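Local structure of alpha-1,3-glucanase (Paenibacillus glycanilyticus, 6K0P) at residues Gly463-Tyr468 against Phe490-Gln495; Pro411-Ser416 against Ala437-Thr442. The protein hydrolyses alpha-1,3-glucan as a glycoside hydrolase of family GH87, represented here by its catalytic domain with the disaccharide nigerose bound. The protein carries 1 engineered substitution. All coordinates share one frame; numbering follows the deposited sequence.

Contact 1: Gly463-Tyr468 against Phe490-Gln495. With GLC (alpha-D-glucopyranose), chain C.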
loop_
_atom_site.group_PDB
_atom_site.type_symbol
_atom_site.label_atom_id
_atom_site.label_comp_id
_atom_site.label_asym_id
_atom_site.label_seq_id
_atom_site.Cartn_x
_atom_site.Cartn_y
_atom_site.Cartn_z
ATOM N N GLY A 463 -12.951 6.075 -10.303
ATOM C CA GLY A 463 -12.020 5.854 -11.385
ATOM C C GLY A 463 -10.615 5.590 -10.879
ATOM O O GLY A 463 -10.322 5.672 -9.685
ATOM N N ALA A 464 -9.730 5.273 -11.830
ATOM C CA ALA A 464 -8.330 5.022 -11.492
ATOM C C ALA A 464 -7.677 6.250 -10.878
ATOM O O ALA A 464 -6.862 6.134 -9.950
ATOM C CB ALA A 464 -7.555 4.582 -12.735
ATOM N N ILE A 465 -8.000 7.437 -11.396
ATOM C CA ILE A 465 -7.582 8.702 -10.804
ATOM C C ILE A 465 -8.831 9.530 -10.572
ATOM O O ILE A 465 -9.633 9.732 -11.497
ATOM C CB ILE A 465 -6.583 9.474 -11.688
ATOM C CG1 ILE A 465 -5.365 8.602 -12.003
ATOM C CG2 ILE A 465 -6.154 10.786 -10.992
ATOM C CD1 ILE A 465 -4.289 9.304 -12.838
ATOM N N TRP A 466 -9.003 9.990 -9.339
ATOM C CA TRP A 466 -10.124 10.829 -8.941
ATOM C C TRP A 466 -9.586 12.219 -8.652
ATOM O O TRP A 466 -8.740 12.391 -7.765
ATOM C CB TRP A 466 -10.781 10.238 -7.695
ATOM C CG TRP A 466 -12.017 10.927 -7.178
ATOM C CD1 TRP A 466 -12.973 11.595 -7.899
ATOM C CD2 TRP A 466 -12.440 10.973 -5.815
ATOM N NE1 TRP A 466 -13.955 12.058 -7.057
ATOM C CE2 TRP A 466 -13.653 11.686 -5.771
ATOM C CE3 TRP A 466 -11.902 10.478 -4.621
ATOM C CZ2 TRP A 466 -14.341 11.917 -4.575
ATOM C CZ3 TRP A 466 -12.580 10.704 -3.434
ATOM C CH2 TRP A 466 -13.783 11.421 -3.420
ATOM N N ILE A 467 -10.059 13.200 -9.415
ATOM C CA ILE A 467 -9.722 14.603 -9.216
ATOM C C ILE A 467 -10.953 15.242 -8.592
ATOM O O ILE A 467 -11.959 15.464 -9.282
ATOM C CB ILE A 467 -9.338 15.293 -10.528
ATOM C CG1 ILE A 467 -8.213 14.535 -11.259
ATOM C CG2 ILE A 467 -8.912 16.736 -10.239
ATOM C CD1 ILE A 467 -8.700 13.472 -12.267
ATOM N N TYR A 468 -10.894 15.515 -7.288
ATOM C CA TYR A 468 -12.060 15.920 -6.506
ATOM C C TYR A 468 -11.826 17.314 -5.947
ATOM O O TYR A 468 -10.990 17.499 -5.053
ATOM C CB TYR A 468 -12.299 14.938 -5.359
ATOM C CG TYR A 468 -13.515 15.212 -4.495
ATOM C CD1 TYR A 468 -14.751 15.493 -5.058
ATOM C CD2 TYR A 468 -13.430 15.137 -3.108
ATOM C CE1 TYR A 468 -15.877 15.714 -4.264
ATOM C CE2 TYR A 468 -14.541 15.350 -2.305
ATOM C CZ TYR A 468 -15.764 15.645 -2.892
ATOM O OH TYR A 468 -16.878 15.864 -2.108
ATOM N N PHE A 490 -13.480 3.600 -14.683
ATOM C CA PHE A 490 -13.101 4.768 -15.477
ATOM C C PHE A 490 -11.606 5.017 -15.356
ATOM O O PHE A 490 -10.980 4.645 -14.368
ATOM C CB PHE A 490 -13.815 6.075 -15.039
ATOM C CG PHE A 490 -15.180 5.870 -14.432
ATOM C CD1 PHE A 490 -16.277 5.566 -15.229
ATOM C CD2 PHE A 490 -15.370 6.013 -13.064
ATOM C CE1 PHE A 490 -17.534 5.383 -14.664
ATOM C CE2 PHE A 490 -16.627 5.834 -12.492
ATOM C CZ PHE A 490 -17.712 5.522 -13.297
ATOM N N GLY A 491 -11.045 5.705 -16.352
ATOM C CA GLY A 491 -9.664 6.138 -16.265
ATOM C C GLY A 491 -9.510 7.355 -15.376
ATOM O O GLY A 491 -8.842 7.301 -14.336
ATOM N N LEU A 492 -10.134 8.465 -15.768
ATOM C CA LEU A 492 -10.037 9.729 -15.047
ATOM C C LEU A 492 -11.439 10.173 -14.661
ATOM O O LEU A 492 -12.348 10.154 -15.496
ATOM C CB LEU A 492 -9.387 10.799 -15.936
ATOM C CG LEU A 492 -8.061 10.403 -16.581
ATOM C CD1 LEU A 492 -7.597 11.435 -17.622
ATOM C CD2 LEU A 492 -7.005 10.215 -15.493
ATOM N N MET A 493 -11.617 10.571 -13.404
ATOM C CA MET A 493 -12.928 10.936 -12.886
ATOM C C MET A 493 -12.809 12.299 -12.214
ATOM O O MET A 493 -12.108 12.442 -11.206
ATOM C CB MET A 493 -13.409 9.872 -11.900
ATOM C CG MET A 493 -14.725 10.187 -11.214
ATOM S SD MET A 493 -15.276 8.731 -10.301
ATOM C CE MET A 493 -15.983 9.468 -8.827
ATOM N N PHE A 494 -13.485 13.305 -12.775
ATOM C CA PHE A 494 -13.440 14.671 -12.267
ATOM C C PHE A 494 -14.760 14.989 -11.576
ATOM O O PHE A 494 -15.831 14.662 -12.099
ATOM C CB PHE A 494 -13.257 15.667 -13.419
ATOM C CG PHE A 494 -11.946 15.536 -14.147
ATOM C CD1 PHE A 494 -11.782 14.588 -15.151
ATOM C CD2 PHE A 494 -10.882 16.380 -13.847
ATOM C CE1 PHE A 494 -10.572 14.470 -15.834
ATOM C CE2 PHE A 494 -9.680 16.268 -14.519
ATOM C CZ PHE A 494 -9.523 15.318 -15.518
ATOM N N GLN A 495 -14.692 15.649 -10.418
ATOM C CA GLN A 495 -15.895 15.898 -9.629
ATOM C C GLN A 495 -15.716 17.142 -8.770
ATOM O O GLN A 495 -14.637 17.362 -8.217
ATOM C CB GLN A 495 -16.182 14.691 -8.719
ATOM C CG GLN A 495 -17.409 14.824 -7.803
ATOM C CD GLN A 495 -17.567 13.630 -6.862
ATOM O OE1 GLN A 495 -16.895 12.608 -7.026
ATOM N NE2 GLN A 495 -18.448 13.758 -5.874
HETATM C C1 GLC C . -20.203 11.409 0.308
HETATM C C2 GLC C . -19.400 11.403 1.573
HETATM C C3 GLC C . -18.217 12.336 1.540
HETATM C C4 GLC C . -17.436 12.058 0.285
HETATM C C5 GLC C . -18.362 12.309 -0.885
HETATM C C6 GLC C . -17.652 12.019 -2.177
HETATM O O1 GLC C . -20.875 12.520 0.293
HETATM O O2 GLC C . -20.224 11.688 2.689
HETATM O O3 GLC C . -17.362 11.855 2.547
HETATM O O4 GLC C . -16.289 12.898 0.183
HETATM O O5 GLC C . -19.434 11.422 -0.838
HETATM O O6 GLC C . -18.477 12.072 -3.305
#

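Contact 2: Pro411-Ser416 against Ala437-Thr442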
loop_
_atom_site.group_PDB
_atom_site.type_symbol
_atom_site.label_atom_id
_atom_site.label_comp_id
_atom_site.label_asym_id
_atom_site.label_seq_id
_atom_site.Cartn_x
_atom_site.Cartn_y
_atom_site.Cartn_z
ATOM N N PRO A 411 -9.796 4.849 -5.750
ATOM C CA PRO A 411 -8.897 5.063 -6.891
ATOM C C PRO A 411 -7.498 4.509 -6.682
ATOM O O PRO A 411 -7.044 4.256 -5.559
ATOM C CB PRO A 411 -8.816 6.593 -6.980
ATOM C CG PRO A 411 -10.102 7.059 -6.431
ATOM C CD PRO A 411 -10.402 6.117 -5.308
ATOM N N GLY A 412 -6.795 4.359 -7.807
ATOM C CA GLY A 412 -5.349 4.248 -7.745
ATOM C C GLY A 412 -4.707 5.496 -7.167
ATOM O O GLY A 412 -3.796 5.405 -6.338
ATOM N N ILE A 413 -5.157 6.677 -7.609
ATOM C CA ILE A 413 -4.649 7.963 -7.133
ATOM C C ILE A 413 -5.832 8.866 -6.813
ATOM O O ILE A 413 -6.660 9.142 -7.691
ATOM C CB ILE A 413 -3.722 8.654 -8.151
ATOM C CG1 ILE A 413 -2.594 7.710 -8.586
ATOM C CG2 ILE A 413 -3.156 9.939 -7.545
ATOM C CD1 ILE A 413 -1.670 8.329 -9.620
ATOM N N THR A 414 -5.910 9.323 -5.562
ATOM C CA THR A 414 -6.871 10.336 -5.143
ATOM C C THR A 414 -6.161 11.679 -5.093
ATOM O O THR A 414 -5.104 11.799 -4.462
ATOM C CB THR A 414 -7.420 10.003 -3.754
ATOM O OG1 THR A 414 -8.247 8.843 -3.839
ATOM C CG2 THR A 414 -8.252 11.169 -3.193
ATOM N N ILE A 415 -6.735 12.681 -5.761
ATOM C CA ILE A 415 -6.239 14.055 -5.741
ATOM C C ILE A 415 -7.420 14.891 -5.273
ATOM O O ILE A 415 -8.380 15.075 -6.028
ATOM C CB ILE A 415 -5.760 14.492 -7.137
ATOM C CG1 ILE A 415 -4.659 13.548 -7.634
ATOM C CG2 ILE A 415 -5.235 15.934 -7.120
ATOM C CD1 ILE A 415 -4.255 13.754 -9.101
ATOM N N SER A 416 -7.373 15.373 -4.030
ATOM C CA SER A 416 -8.575 15.885 -3.374
ATOM C C SER A 416 -8.307 17.175 -2.620
ATOM O O SER A 416 -7.335 17.265 -1.863
ATOM C CB SER A 416 -9.120 14.852 -2.378
ATOM O OG SER A 416 -10.149 15.424 -1.582
ATOM N N ALA A 437 3.277 6.833 -14.137
ATOM C CA ALA A 437 2.523 5.949 -13.266
ATOM C C ALA A 437 1.839 4.883 -14.101
ATOM O O ALA A 437 1.350 5.161 -15.197
ATOM C CB ALA A 437 1.476 6.729 -12.458
ATOM N N THR A 438 1.822 3.659 -13.590
ATOM C CA THR A 438 1.013 2.596 -14.168
ATOM C C THR A 438 0.017 2.166 -13.111
ATOM O O THR A 438 0.407 1.901 -11.970
ATOM C CB THR A 438 1.877 1.414 -14.612
ATOM O OG1 THR A 438 2.817 1.881 -15.592
ATOM C CG2 THR A 438 1.011 0.313 -15.219
ATOM N N LEU A 439 -1.266 2.141 -13.475
ATOM C CA LEU A 439 -2.343 1.806 -12.546
ATOM C C LEU A 439 -3.142 0.670 -13.167
ATOM O O LEU A 439 -3.805 0.864 -14.195
ATOM C CB LEU A 439 -3.244 3.011 -12.274
ATOM C CG LEU A 439 -2.544 4.250 -11.715
ATOM C CD1 LEU A 439 -3.511 5.428 -11.684
ATOM C CD2 LEU A 439 -1.972 3.997 -10.323
ATOM N N ASP A 440 -3.079 -0.512 -12.550
ATOM C CA ASP A 440 -3.709 -1.716 -13.084
ATOM C C ASP A 440 -4.889 -2.095 -12.207
ATOM O O ASP A 440 -4.726 -2.325 -11.005
ATOM C CB ASP A 440 -2.724 -2.886 -13.106
ATOM C CG ASP A 440 -1.631 -2.723 -14.140
ATOM O OD1 ASP A 440 -1.753 -1.819 -14.994
ATOM O OD2 ASP A 440 -0.654 -3.510 -14.097
ATOM N N ARG A 441 -6.075 -2.166 -12.802
ATOM C CA ARG A 441 -7.252 -2.658 -12.088
ATOM C C ARG A 441 -7.515 -1.850 -10.814
ATOM O O ARG A 441 -7.720 -2.405 -9.727
ATOM C CB ARG A 441 -7.150 -4.163 -11.797
ATOM C CG ARG A 441 -7.001 -5.038 -13.053
ATOM C CD ARG A 441 -6.652 -6.511 -12.729
ATOM N NE ARG A 441 -5.469 -6.575 -11.876
ATOM C CZ ARG A 441 -4.215 -6.540 -12.318
ATOM N NH1 ARG A 441 -3.957 -6.478 -13.622
ATOM N NH2 ARG A 441 -3.210 -6.555 -11.452
ATOM N N THR A 442 -7.511 -0.523 -10.953
ATOM C CA THR A 442 -7.775 0.384 -9.840
ATOM C C THR A 442 -9.149 1.046 -9.964
ATOM O O THR A 442 -9.778 1.050 -11.029
ATOM C CB THR A 442 -6.669 1.435 -9.675
ATOM O OG1 THR A 442 -6.646 2.295 -10.823
ATOM C CG2 THR A 442 -5.310 0.753 -9.509
#

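Contact 1: Gly463-Tyr468 against Phe490-Gln495
Trp-466 and Gln-495 meet on one face of two parallel strands, 465-468 and 492-495, where Trp-466 NE1 gives a hydrogen bond of 3.0 Å to Gln-495 OE1. The bond is bent, 140° at the hydrogen, and NE1 stands above the carbonyl plane of the amide, whose plane is turned 41° from the indole. With CG anti to the backbone N (chi1 179°) and the chain extended beyond it, Gln-495 carries its amide past Tyr-468, NE2 lying 3.6 Å from Tyr-468 CE1 at a slant to the ring. From there NE2 donates to O6 of the bound glucose at 3.1 Å. Met-493 runs alongside Trp-466 on this face: its CE lies 3.7 Å from Trp-466 NE1, while the sulfur stands obliquely to the five-membered ring, a Met-aromatic contact, and accepts a weak hydrogen bond from Gly-463 N. Ile-467 and Phe-494 pair on the other face: Ile-467 CD1 sits over the Phe-494 ring, 3.8 Å from its centroid, a CH-pi contact. Between the faces, Ile-467 bonds to the residues flanking Phe-494: N to Met-493 O at 2.8 Å and O to Gln-495 N at 3.0 Å. Were Trp-466 replaced by an alanine, Gln-495 OE1 would probably lose this donor and the amide would be freer to turn away from the sugar. Because the indole N-H can only donate, it favours the amide rotation that puts OE1 on the indole and probably helps to turn NE2 to the glucose, which Gln-460 and Glu-529 also bind; Trp-466, its edge near glucose C6, thus probably helps to position Gln-495.

Contact 2: Pro411-Ser416 against Ala437-Thr442
This is a small, buried, largely apolar contact at a corner of the coiled beta domain, where the chain entering strand 413-416 meets strand 437-440 and the residues just after it. Side chains and one bare glycine carry it, without backbone pairing between the two segments. Ile-413 and Leu-439 cross at about a right angle: Leu-439 CD1 comes 4.0 Å from Ile-413 CG1 and equally close to its CD1. The other Leu-439 methyl, CD2, lies 4.3 Å from Gly-412 CA. Thr-442 closes in on the same glycine, its CB 3.5 Å from Gly-412 N and its CG2 3.9 Å from Gly-412 CA. The first torsion of Thr-442 (65°) puts OG1 between its own backbone N and carbonyl carbon, and the hydroxyl also faces Gly-412, 3.7 Å from the N. There is little room here for a side chain, since the beta position of Gly-412 would sit about 3.1 Å from Leu-439 CD2. Neighbouring polar residues look the other way: Asp-440 is hydrogen-bonded to Tyr-403 and Asn-485, and Arg-441 forms a salt bridge with Asp-406. Ile-465 of strand 465-469, a neighbour of strand 409-416, also packs on Leu-439. Aliphatic side chains brought together from differently oriented strands, beside a tight corner, are typical of the interior of a parallel beta-helix, the fold of the pectate-lyase-like clan, to which the D2 part of the catalytic domain belongs.

Going from the N terminus, the chain passes 411-416, runs on through 20 residues and returns at 437-442 to close contact 2. It then travels to 463-468, makes a further excursion of 21 residues and closes contact 1 at 490-495. The two loops follow in series, neither nesting nor crossing. Strand 465-469 links them: it lies between strands 409-416 and 490-496, all three parallel, with Ile-415 probably hydrogen-bonded through its backbone to Trp-466 and Tyr-468. Contact 1 thus joins successive coils of the beta-helix, while contact 2 ties differently oriented strands round a corner. Near that corner, Ala-464 packs against Thr-442 and Gly-463 against Pro-411.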